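Local coordinates for protein thiosulfate sulfurtransferase YnjE (Escherichia coli, PDB 2WLR) that transfers the outer sulfur atom of thiosulfate to cyanide through a cysteine persulfide, giving thiocyanate and sulfite, as a periplasmic monomer built of rhodanese modules, at residues Pro9-Leu12 and Asp13-Gln16; Asp87-Ala90 and Val91-Leu95; Asp275-Gln278 and Ala279-Leu282; Ala371-Thr374 and Phe375-Arg379. All blocks are in the same frame, centred on the assembly; numbering follows the deposited sequence.

All four contacts are local, each joining residues three to five apart on or at the start of a helix. Interactions 1 and 2 both belong to the N-terminal rhodanese module: their centres lie 19 Å apart and their nearest atoms about 10 Å. Interactions 3 and 4 share the C-terminal module, with centres 18 Å apart. Interactions 1 and 3 are built alike, each a capping box that starts a short helix, though their centres are 49 Å apart. Only interaction 4 lies at the active site: its helix follows the persulfide-forming C365, and the side chain of A371 is about 5 Å from that of R370, a probable substrate-binding residue.

Interaction 1 of 4, residues Pro9-Leu12 and Asp13-Gln16; sequences PLTL and DQLQ
A capping box opens helix 12-17, with T11 and Q14 each bonding through its side chain to the other's backbone. T11 is the N-cap. Its OG1 accepts from Q14 N at 3.2 Å, giving an acceptor to an amide in the first turn, which has no helical carbonyl before it. In return Q14 OE1 accepts a hydrogen bond from T11 N at 2.9 Å, in the plane of the amide, on a lone pair and almost straight (173°). T11 holds OG1 between its backbone N and carbonyl carbon (chi1 63°), which turns the hydroxyl to the open helix end, while the extended chain of Q14 reaches back beside it and brings CG within 3.2 Å of OG1. Threonine suits the cap because OG1, a single carbon from CA, can fold back to the first-turn amides; glutamine is long enough to answer from three residues on. Behind the box the helical bonds begin with L15 N to T11 O at 2.8 Å.

Leucines secure the inner side. L10 CD1 meets L15 CD1 at 3.9 Å, the two side chains crossing at about a right angle, and L10 CD2 rests on Q14 CB, so that an apolar contact spans the residues just outside and inside the helix. On another side the amide NE2 of Q16 lies 3.8 Å from L12 CG. Outside the box, D108 accepts from L12 N, and the backbone of L10 bonds with I105 and S107, tying strand 103-105 and the loop after it to this classic capping box at the entry to the N-terminal rhodanese module.

Interaction 2 of 4, residues Asp87-Ala90 and Val91-Leu95; sequences DVDA and VKTRL
K92 and D89 meet at their charged ends, one turn apart on helix 85-97, and the lysine can be followed outward from its backbone. CB lies over the preceding turn, 3.3 Å from V88 O, the carbonyl that also accepts from K92 N. CG stands anti to the backbone N (chi1 173°), and after CD the chain bends at chi3 (74°), which swings the end back toward D89. CE then passes 3.8 Å from D89 OD1, and NZ closes on the same oxygen at 3.3 Å in a salt bridge whose hydrogen bond is weak. A water donates to D89 OD1 at 2.7 Å and accepts weakly from NZ, while the stronger partner of NZ is the carbonyl of A4 near the chain's N-terminus. Lysine suits the place because its methylenes can lie on L81 and I103 of the sheet while the ammonium reaches the polar rim.

The carbonyl of D89 is gripped twice by T93. Both T93 N and T93 OG1 reach D89 O at 3.0 Å, from opposite faces of the carbonyl plane. This second bond gives the hydroxyl a partner within its own helix, as is common for threonine. On the inner side V91 CG2 sits 3.3 Å from D87 O, and the valine packs on L81, in the beta-alpha-beta unit formed by strand 79-82, this helix and strand 103-105.

The long, water-bridged ion pair is probably weak, and NZ is likely to be held chiefly by the A4 carbonyl.

Interaction 3 of 4, residues Asp275-Gln278 and Ala279-Leu282; sequences DMEQ and ARGL
A279 begins the second segment by giving its amide proton to D275 O in a hydrogen bond of 3.0 Å, the first regular bond of helix 276-280. Its CB rests near that same oxygen and faces L290 and Y389 of the sheet, where a methyl fits closely under the short helix.

R280 comes next and carries the polar contact with E277. The arginine bends at chi3 (-49°), bringing the edge of its guanidinium side-on to the carboxylate in a two-pronged salt bridge: NE bonds E277 OE1 and NH2 bonds E277 OE2, both at 2.9 Å. The two flat groups are 23° apart, each oxygen is met on its syn side, and E277 folds at chi2 to lie alongside. M276, a selenomethionine, also runs alongside, its CG 4.1 Å from R280 NH2. NH2 has a further partner in N402 OD1, and the arginine chain touches W396. An alanine here would probably leave the E277 carboxylate without its two donors and deprive N402 of its partner from this helix.

The turn that R280 closes is begun by a capping box. D275 OD1 accepts from Q278 N at 2.9 Å, and Q278 OE1 accepts from D275 N at 2.9 Å, the short aspartate meeting the first-turn amide and the extended glutamine reaching back.

G281 follows, its amide bonding E277 O at 3.1 Å; the glycine has no side chain where the backbone passes close to Q278 O. At L282 the amide turns to A279 O and CG lies 3.7 Å from Q278 O, while the leucine buries itself against A288, Q360 and S362 on the strands of the C-terminal rhodanese sheet.

Interaction 4 of 4, residues Ala371-Thr374 and Phe375-Arg379; sequences ASET and FMYAR
This is a buried side-chain contact one turn apart on helix 369-380, the helix that follows the catalytic loop of the C-terminal rhodanese domain. E373 and Y377 lie side by side and point the same way. With E373 CG anti to its backbone N, chi1 of -180° lays CG 3.5 Å from Y377 CE2, and the extended chain beyond it carries the carboxylate to the phenol end. There OE2 lies 2.6 Å from Y377 OH in a weak hydrogen bond, the carboxylate and ring planes 74° apart. The stronger partner of OE2 is H334 NE2. The other end of the ring has E373 O over one face, 3.4 Å above its plane, while Y377 N bonds that same carbonyl at 3.0 Å. A phenylalanine in place of Y377 would probably keep the ring's packing but cost E373 OE2 its hydroxyl partner beside H334.

On the sheet side, T374 OG1 and F375 N both bond A371 O, at 3.0 Å and 2.8 Å, from the same face of that carbonyl. The threonine thus satisfies its buried hydroxyl within the helix, and F375 turns to V386 and V388. A371 N bonds OD1 of the oxidised, sulfinic form of C365. A helix whose first turn faces the active-site cysteine loop is characteristic of rhodanese domains.

Interaction 1 of 4, residues Pro9-Leu12 and Asp13-Gln16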
loop_
_atom_site.group_PDB
_atom_site.type_symbol
_atom_site.label_atom_id
_atom_site.label_comp_id
_atom_site.label_asym_id
_atom_site.label_seq_id
_atom_site.Cartn_x
_atom_site.Cartn_y
_atom_site.Cartn_z
ATOM N N PRO A 9 2.936 33.005 -11.793
ATOM C CA PRO A 9 3.620 31.698 -11.879
ATOM C C PRO A 9 4.986 31.702 -11.198
ATOM O O PRO A 9 5.652 32.738 -11.142
ATOM C CB PRO A 9 3.798 31.470 -13.380
ATOM C CG PRO A 9 2.890 32.468 -14.066
ATOM C CD PRO A 9 2.660 33.580 -13.122
ATOM N N LEU A 10 5.374 30.553 -10.655
ATOM C CA LEU A 10 6.630 30.413 -9.925
ATOM C C LEU A 10 7.394 29.228 -10.468
ATOM O O LEU A 10 6.785 28.188 -10.760
ATOM C CB LEU A 10 6.349 30.160 -8.435
ATOM C CG LEU A 10 5.760 31.296 -7.584
ATOM C CD1 LEU A 10 5.240 30.743 -6.268
ATOM C CD2 LEU A 10 6.765 32.403 -7.337
ATOM N N THR A 11 8.710 29.361 -10.630
ATOM C CA THR A 11 9.547 28.197 -10.890
ATOM C C THR A 11 9.785 27.484 -9.575
ATOM O O THR A 11 9.521 28.044 -8.493
ATOM C CB THR A 11 10.892 28.584 -11.475
ATOM O OG1 THR A 11 11.597 29.392 -10.507
ATOM C CG2 THR A 11 10.705 29.314 -12.794
ATOM N N LEU A 12 10.285 26.254 -9.637
ATOM C CA LEU A 12 10.595 25.527 -8.435
ATOM C C LEU A 12 11.595 26.300 -7.579
ATOM O O LEU A 12 11.460 26.341 -6.377
ATOM C CB LEU A 12 11.118 24.118 -8.722
ATOM C CG LEU A 12 11.281 23.191 -7.504
ATOM C CD1 LEU A 12 9.939 22.934 -6.843
ATOM C CD2 LEU A 12 11.986 21.893 -7.901
ATOM N N ASP A 13 12.634 26.864 -8.186
ATOM C CA ASP A 13 13.622 27.609 -7.389
ATOM C C ASP A 13 12.982 28.791 -6.684
ATOM O O ASP A 13 13.308 29.078 -5.530
ATOM C CB ASP A 13 14.781 28.126 -8.239
ATOM C CG ASP A 13 15.823 28.847 -7.401
ATOM O OD1 ASP A 13 16.577 28.156 -6.676
ATOM O OD2 ASP A 13 15.873 30.105 -7.440
ATOM N N GLN A 14 12.118 29.515 -7.382
ATOM C CA GLN A 14 11.390 30.621 -6.782
ATOM C C GLN A 14 10.508 30.163 -5.637
ATOM O O GLN A 14 10.462 30.768 -4.559
ATOM C CB GLN A 14 10.564 31.348 -7.823
ATOM C CG GLN A 14 11.397 32.143 -8.790
ATOM C CD GLN A 14 10.545 32.778 -9.870
ATOM O OE1 GLN A 14 9.708 32.124 -10.489
ATOM N NE2 GLN A 14 10.739 34.079 -10.097
ATOM N N LEU A 15 9.799 29.074 -5.874
ATOM C CA LEU A 15 8.954 28.508 -4.849
ATOM C C LEU A 15 9.739 28.167 -3.585
ATOM O O LEU A 15 9.288 28.444 -2.466
ATOM C CB LEU A 15 8.259 27.267 -5.419
ATOM C CG LEU A 15 7.209 26.618 -4.514
ATOM C CD1 LEU A 15 5.970 27.474 -4.326
ATOM C CD2 LEU A 15 6.814 25.262 -5.100
ATOM N N GLN A 16 10.911 27.550 -3.749
ATOM C CA GLN A 16 11.751 27.182 -2.617
ATOM C C GLN A 16 12.266 28.406 -1.866
ATOM O O GLN A 16 12.305 28.411 -0.631
ATOM C CB GLN A 16 12.927 26.317 -3.079
ATOM C CG GLN A 16 12.507 24.888 -3.466
ATOM C CD GLN A 16 13.604 24.134 -4.224
ATOM O OE1 GLN A 16 14.616 24.722 -4.611
ATOM N NE2 GLN A 16 13.408 22.817 -4.436
#

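Interaction 2 of 4, residues Asp87-Ala90 and Val91-Leu95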
loop_
_atom_site.group_PDB
_atom_site.type_symbol
_atom_site.label_atom_id
_atom_site.label_comp_id
_atom_site.label_asym_id
_atom_site.label_seq_id
_atom_site.Cartn_x
_atom_site.Cartn_y
_atom_site.Cartn_z
ATOM N N ASP A 87 -7.275 19.525 -14.326
ATOM C CA ASP A 87 -7.055 19.099 -12.939
ATOM C C ASP A 87 -6.526 20.245 -12.080
ATOM O O ASP A 87 -6.924 20.408 -10.921
ATOM C CB ASP A 87 -6.010 17.951 -12.878
ATOM C CG ASP A 87 -6.532 16.599 -13.409
ATOM O OD1 ASP A 87 -7.736 16.519 -13.757
ATOM O OD2 ASP A 87 -5.724 15.602 -13.454
ATOM N N VAL A 88 -5.614 21.030 -12.637
ATOM C CA VAL A 88 -5.040 22.162 -11.907
ATOM C C VAL A 88 -6.159 23.172 -11.582
ATOM O O VAL A 88 -6.238 23.668 -10.450
ATOM C CB VAL A 88 -3.897 22.825 -12.736
ATOM C CG1 VAL A 88 -3.554 24.209 -12.211
ATOM C CG2 VAL A 88 -2.656 21.937 -12.658
ATOM N N ASP A 89 -7.027 23.442 -12.542
ATOM C CA ASP A 89 -8.140 24.372 -12.310
ATOM C C ASP A 89 -9.088 23.854 -11.224
ATOM O O ASP A 89 -9.551 24.618 -10.365
ATOM C CB ASP A 89 -8.916 24.582 -13.618
ATOM C CG ASP A 89 -10.042 25.586 -13.472
ATOM O OD1 ASP A 89 -9.740 26.790 -13.413
ATOM O OD2 ASP A 89 -11.203 25.148 -13.402
ATOM N N ALA A 90 -9.397 22.567 -11.263
ATOM C CA ALA A 90 -10.312 21.951 -10.296
ATOM C C ALA A 90 -9.760 22.062 -8.881
ATOM O O ALA A 90 -10.450 22.427 -7.919
ATOM C CB ALA A 90 -10.539 20.491 -10.641
ATOM N N VAL A 91 -8.492 21.707 -8.725
ATOM C CA VAL A 91 -7.822 21.810 -7.431
ATOM C C VAL A 91 -7.720 23.274 -6.973
ATOM O O VAL A 91 -7.973 23.574 -5.813
ATOM C CB VAL A 91 -6.430 21.108 -7.468
ATOM C CG1 VAL A 91 -5.639 21.399 -6.211
ATOM C CG2 VAL A 91 -6.639 19.610 -7.689
ATOM N N LYS A 92 -7.357 24.174 -7.891
ATOM C CA LYS A 92 -7.267 25.606 -7.562
ATOM C C LYS A 92 -8.587 26.070 -6.933
ATOM O O LYS A 92 -8.594 26.737 -5.908
ATOM C CB LYS A 92 -6.965 26.436 -8.799
ATOM C CG LYS A 92 -7.014 27.943 -8.567
ATOM C CD LYS A 92 -7.371 28.720 -9.835
ATOM C CE LYS A 92 -8.866 28.572 -10.167
ATOM N NZ LYS A 92 -9.271 29.359 -11.367
ATOM N N THR A 93 -9.688 25.658 -7.527
ATOM C CA THR A 93 -11.001 26.154 -7.114
ATOM C C THR A 93 -11.339 25.657 -5.715
ATOM O O THR A 93 -11.766 26.447 -4.863
ATOM C CB THR A 93 -12.041 25.761 -8.153
ATOM O OG1 THR A 93 -11.705 26.397 -9.393
ATOM C CG2 THR A 93 -13.445 26.198 -7.742
ATOM N N ARG A 94 -11.107 24.376 -5.432
ATOM C CA ARG A 94 -11.319 23.830 -4.102
ATOM C C ARG A 94 -10.394 24.469 -3.066
ATOM O O ARG A 94 -10.813 24.749 -1.933
ATOM C CB ARG A 94 -11.203 22.294 -4.063
ATOM C CG ARG A 94 -12.425 21.545 -4.617
ATOM C CD ARG A 94 -13.682 21.679 -3.761
ATOM N NE ARG A 94 -13.535 21.102 -2.445
ATOM C CZ ARG A 94 -13.687 19.823 -2.125
ATOM N NH1 ARG A 94 -13.962 18.905 -3.038
ATOM N NH2 ARG A 94 -13.545 19.465 -0.858
ATOM N N LEU A 95 -9.134 24.706 -3.438
ATOM C CA LEU A 95 -8.214 25.289 -2.462
ATOM C C LEU A 95 -8.570 26.740 -2.164
ATOM O O LEU A 95 -8.385 27.200 -1.036
ATOM C CB LEU A 95 -6.760 25.156 -2.933
ATOM C CG LEU A 95 -6.234 23.730 -2.947
ATOM C CD1 LEU A 95 -4.840 23.784 -3.522
ATOM C CD2 LEU A 95 -6.203 23.058 -1.607
HETATM O O HOH W 1 -11.585 28.777 -13.724
#

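Interaction 3 of 4, residues Asp275-Gln278 and Ala279-Leu282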
loop_
_atom_site.group_PDB
_atom_site.type_symbol
_atom_site.label_atom_id
_atom_site.label_comp_id
_atom_site.label_asym_id
_atom_site.label_seq_id
_atom_site.Cartn_x
_atom_site.Cartn_y
_atom_site.Cartn_z
ATOM N N ASP A 275 8.698 -15.293 13.666
ATOM C CA ASP A 275 7.970 -16.045 14.653
ATOM C C ASP A 275 7.890 -15.260 15.975
ATOM O O ASP A 275 8.422 -14.164 16.091
ATOM C CB ASP A 275 8.577 -17.449 14.838
ATOM C CG ASP A 275 9.924 -17.463 15.548
ATOM O OD1 ASP A 275 10.342 -16.491 16.225
ATOM O OD2 ASP A 275 10.581 -18.535 15.445
HETATM N N MSE A 276 7.224 -15.845 16.972
HETATM C CA MSE A 276 6.966 -15.110 18.206
HETATM C C MSE A 276 8.214 -14.673 18.944
HETATM O O MSE A 276 8.280 -13.554 19.444
HETATM C CB MSE A 276 6.097 -15.923 19.138
HETATM C CG MSE A 276 5.721 -15.182 20.407
HETATM SE SE MSE A 276 4.193 -16.010 21.269
HETATM C CE MSE A 276 5.018 -17.744 21.561
ATOM N N GLU A 277 9.204 -15.549 19.028
ATOM C CA GLU A 277 10.433 -15.210 19.753
ATOM C C GLU A 277 11.282 -14.158 19.040
ATOM O O GLU A 277 11.864 -13.268 19.667
ATOM C CB GLU A 277 11.216 -16.483 20.061
ATOM C CG GLU A 277 10.479 -17.397 21.041
ATOM C CD GLU A 277 9.973 -16.674 22.294
ATOM O OE1 GLU A 277 10.757 -15.939 22.948
ATOM O OE2 GLU A 277 8.771 -16.816 22.618
ATOM N N GLN A 278 11.294 -14.207 17.716
ATOM C CA GLN A 278 11.968 -13.175 16.930
ATOM C C GLN A 278 11.264 -11.823 17.110
ATOM O O GLN A 278 11.917 -10.792 17.281
ATOM C CB GLN A 278 11.987 -13.548 15.449
ATOM C CG GLN A 278 12.878 -14.721 15.112
ATOM C CD GLN A 278 12.671 -15.173 13.689
ATOM O OE1 GLN A 278 11.552 -15.421 13.255
ATOM N NE2 GLN A 278 13.746 -15.260 12.954
ATOM N N ALA A 279 9.937 -11.833 17.098
ATOM C CA ALA A 279 9.175 -10.607 17.295
ATOM C C ALA A 279 9.443 -10.010 18.677
ATOM O O ALA A 279 9.673 -8.804 18.808
ATOM C CB ALA A 279 7.688 -10.877 17.105
ATOM N N ARG A 280 9.405 -10.875 19.684
ATOM C CA ARG A 280 9.695 -10.481 21.076
ATOM C C ARG A 280 11.034 -9.786 21.144
ATOM O O ARG A 280 11.210 -8.804 21.875
ATOM C CB ARG A 280 9.706 -11.718 21.984
ATOM C CG ARG A 280 9.806 -11.367 23.457
ATOM C CD ARG A 280 10.078 -12.599 24.317
ATOM N NE ARG A 280 9.194 -13.728 24.036
ATOM C CZ ARG A 280 7.949 -13.856 24.497
ATOM N NH1 ARG A 280 7.407 -12.915 25.268
ATOM N NH2 ARG A 280 7.236 -14.923 24.158
ATOM N N GLY A 281 12.000 -10.297 20.388
ATOM C CA GLY A 281 13.332 -9.705 20.323
ATOM C C GLY A 281 13.442 -8.293 19.773
ATOM O O GLY A 281 14.492 -7.650 19.899
ATOM N N LEU A 282 12.377 -7.788 19.138
ATOM C CA LEU A 282 12.422 -6.437 18.581
ATOM C C LEU A 282 11.967 -5.378 19.586
ATOM O O LEU A 282 12.127 -4.180 19.346
ATOM C CB LEU A 282 11.515 -6.339 17.351
ATOM C CG LEU A 282 11.818 -7.278 16.191
ATOM C CD1 LEU A 282 10.875 -6.937 15.025
ATOM C CD2 LEU A 282 13.242 -7.149 15.729
#

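Interaction 4 of 4, residues Ala371-Thr374 and Phe375-Arg379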
loop_
_atom_site.group_PDB
_atom_site.type_symbol
_atom_site.label_atom_id
_atom_site.label_comp_id
_atom_site.label_asym_id
_atom_site.label_seq_id
_atom_site.Cartn_x
_atom_site.Cartn_y
_atom_site.Cartn_z
ATOM N N ALA A 371 -1.147 -6.224 8.424
ATOM C CA ALA A 371 0.306 -6.170 8.470
ATOM C C ALA A 371 0.931 -6.442 7.114
ATOM O O ALA A 371 1.986 -5.880 6.786
ATOM C CB ALA A 371 0.827 -7.179 9.502
ATOM N N SER A 372 0.286 -7.290 6.314
ATOM C CA SER A 372 0.824 -7.574 4.997
ATOM C C SER A 372 0.680 -6.411 4.056
ATOM O O SER A 372 1.569 -6.174 3.234
ATOM C CB SER A 372 0.144 -8.789 4.408
ATOM O OG SER A 372 0.323 -9.925 5.255
ATOM N N GLU A 373 -0.437 -5.721 4.135
ATOM C CA GLU A 373 -0.616 -4.510 3.338
ATOM C C GLU A 373 0.455 -3.482 3.698
ATOM O O GLU A 373 1.082 -2.883 2.781
ATOM C CB GLU A 373 -2.044 -3.960 3.537
ATOM C CG GLU A 373 -2.308 -2.705 2.734
ATOM C CD GLU A 373 -3.767 -2.283 2.716
ATOM O OE1 GLU A 373 -4.630 -2.960 3.333
ATOM O OE2 GLU A 373 -4.048 -1.249 2.076
ATOM N N THR A 374 0.696 -3.228 4.982
ATOM C CA THR A 374 1.730 -2.275 5.360
ATOM C C THR A 374 3.113 -2.755 4.970
ATOM O O THR A 374 3.951 -1.931 4.584
ATOM C CB THR A 374 1.729 -1.895 6.850
ATOM O OG1 THR A 374 1.723 -3.055 7.671
ATOM C CG2 THR A 374 0.472 -1.079 7.158
ATOM N N PHE A 375 3.366 -4.062 5.088
ATOM C CA PHE A 375 4.624 -4.612 4.594
ATOM C C PHE A 375 4.823 -4.269 3.123
ATOM O O PHE A 375 5.908 -3.827 2.707
ATOM C CB PHE A 375 4.659 -6.121 4.745
ATOM C CG PHE A 375 5.824 -6.774 4.075
ATOM C CD1 PHE A 375 5.724 -7.166 2.766
ATOM C CD2 PHE A 375 6.993 -7.032 4.760
ATOM C CE1 PHE A 375 6.791 -7.786 2.129
ATOM C CE2 PHE A 375 8.058 -7.645 4.108
ATOM C CZ PHE A 375 7.930 -8.028 2.787
HETATM N N MSE A 376 3.803 -4.510 2.299
HETATM C CA MSE A 376 3.940 -4.206 0.869
HETATM C C MSE A 376 4.183 -2.736 0.594
HETATM O O MSE A 376 4.979 -2.403 -0.269
HETATM C CB MSE A 376 2.760 -4.750 0.063
HETATM C CG MSE A 376 2.585 -6.254 0.097
HETATM SE SE MSE A 376 4.073 -7.225 -0.713
HETATM C CE MSE A 376 3.629 -6.860 -2.601
ATOM N N TYR A 377 3.497 -1.853 1.307
ATOM C CA TYR A 377 3.765 -0.418 1.169
ATOM C C TYR A 377 5.207 -0.057 1.597
ATOM O O TYR A 377 5.911 0.609 0.869
ATOM C CB TYR A 377 2.750 0.398 1.944
ATOM C CG TYR A 377 1.311 0.267 1.475
ATOM C CD1 TYR A 377 1.001 -0.184 0.170
ATOM C CD2 TYR A 377 0.261 0.527 2.340
ATOM C CE1 TYR A 377 -0.295 -0.307 -0.257
ATOM C CE2 TYR A 377 -1.045 0.414 1.895
ATOM C CZ TYR A 377 -1.302 -0.009 0.601
ATOM O OH TYR A 377 -2.614 -0.129 0.186
ATOM N N ALA A 378 5.652 -0.541 2.755
ATOM C CA ALA A 378 7.017 -0.257 3.214
ATOM C C ALA A 378 8.064 -0.791 2.250
ATOM O O ALA A 378 9.056 -0.161 2.009
ATOM C CB ALA A 378 7.228 -0.879 4.606
ATOM N N ARG A 379 7.812 -1.968 1.671
ATOM C CA ARG A 379 8.680 -2.531 0.650
ATOM C C ARG A 379 8.779 -1.593 -0.568
ATOM O O ARG A 379 9.886 -1.270 -1.030
ATOM C CB ARG A 379 8.147 -3.900 0.247
ATOM C CG ARG A 379 8.925 -4.575 -0.868
ATOM C CD ARG A 379 8.297 -5.908 -1.221
ATOM N NE ARG A 379 8.831 -6.551 -2.428
ATOM C CZ ARG A 379 8.179 -6.723 -3.574
ATOM N NH1 ARG A 379 6.968 -6.229 -3.787
ATOM N NH2 ARG A 379 8.794 -7.362 -4.569
#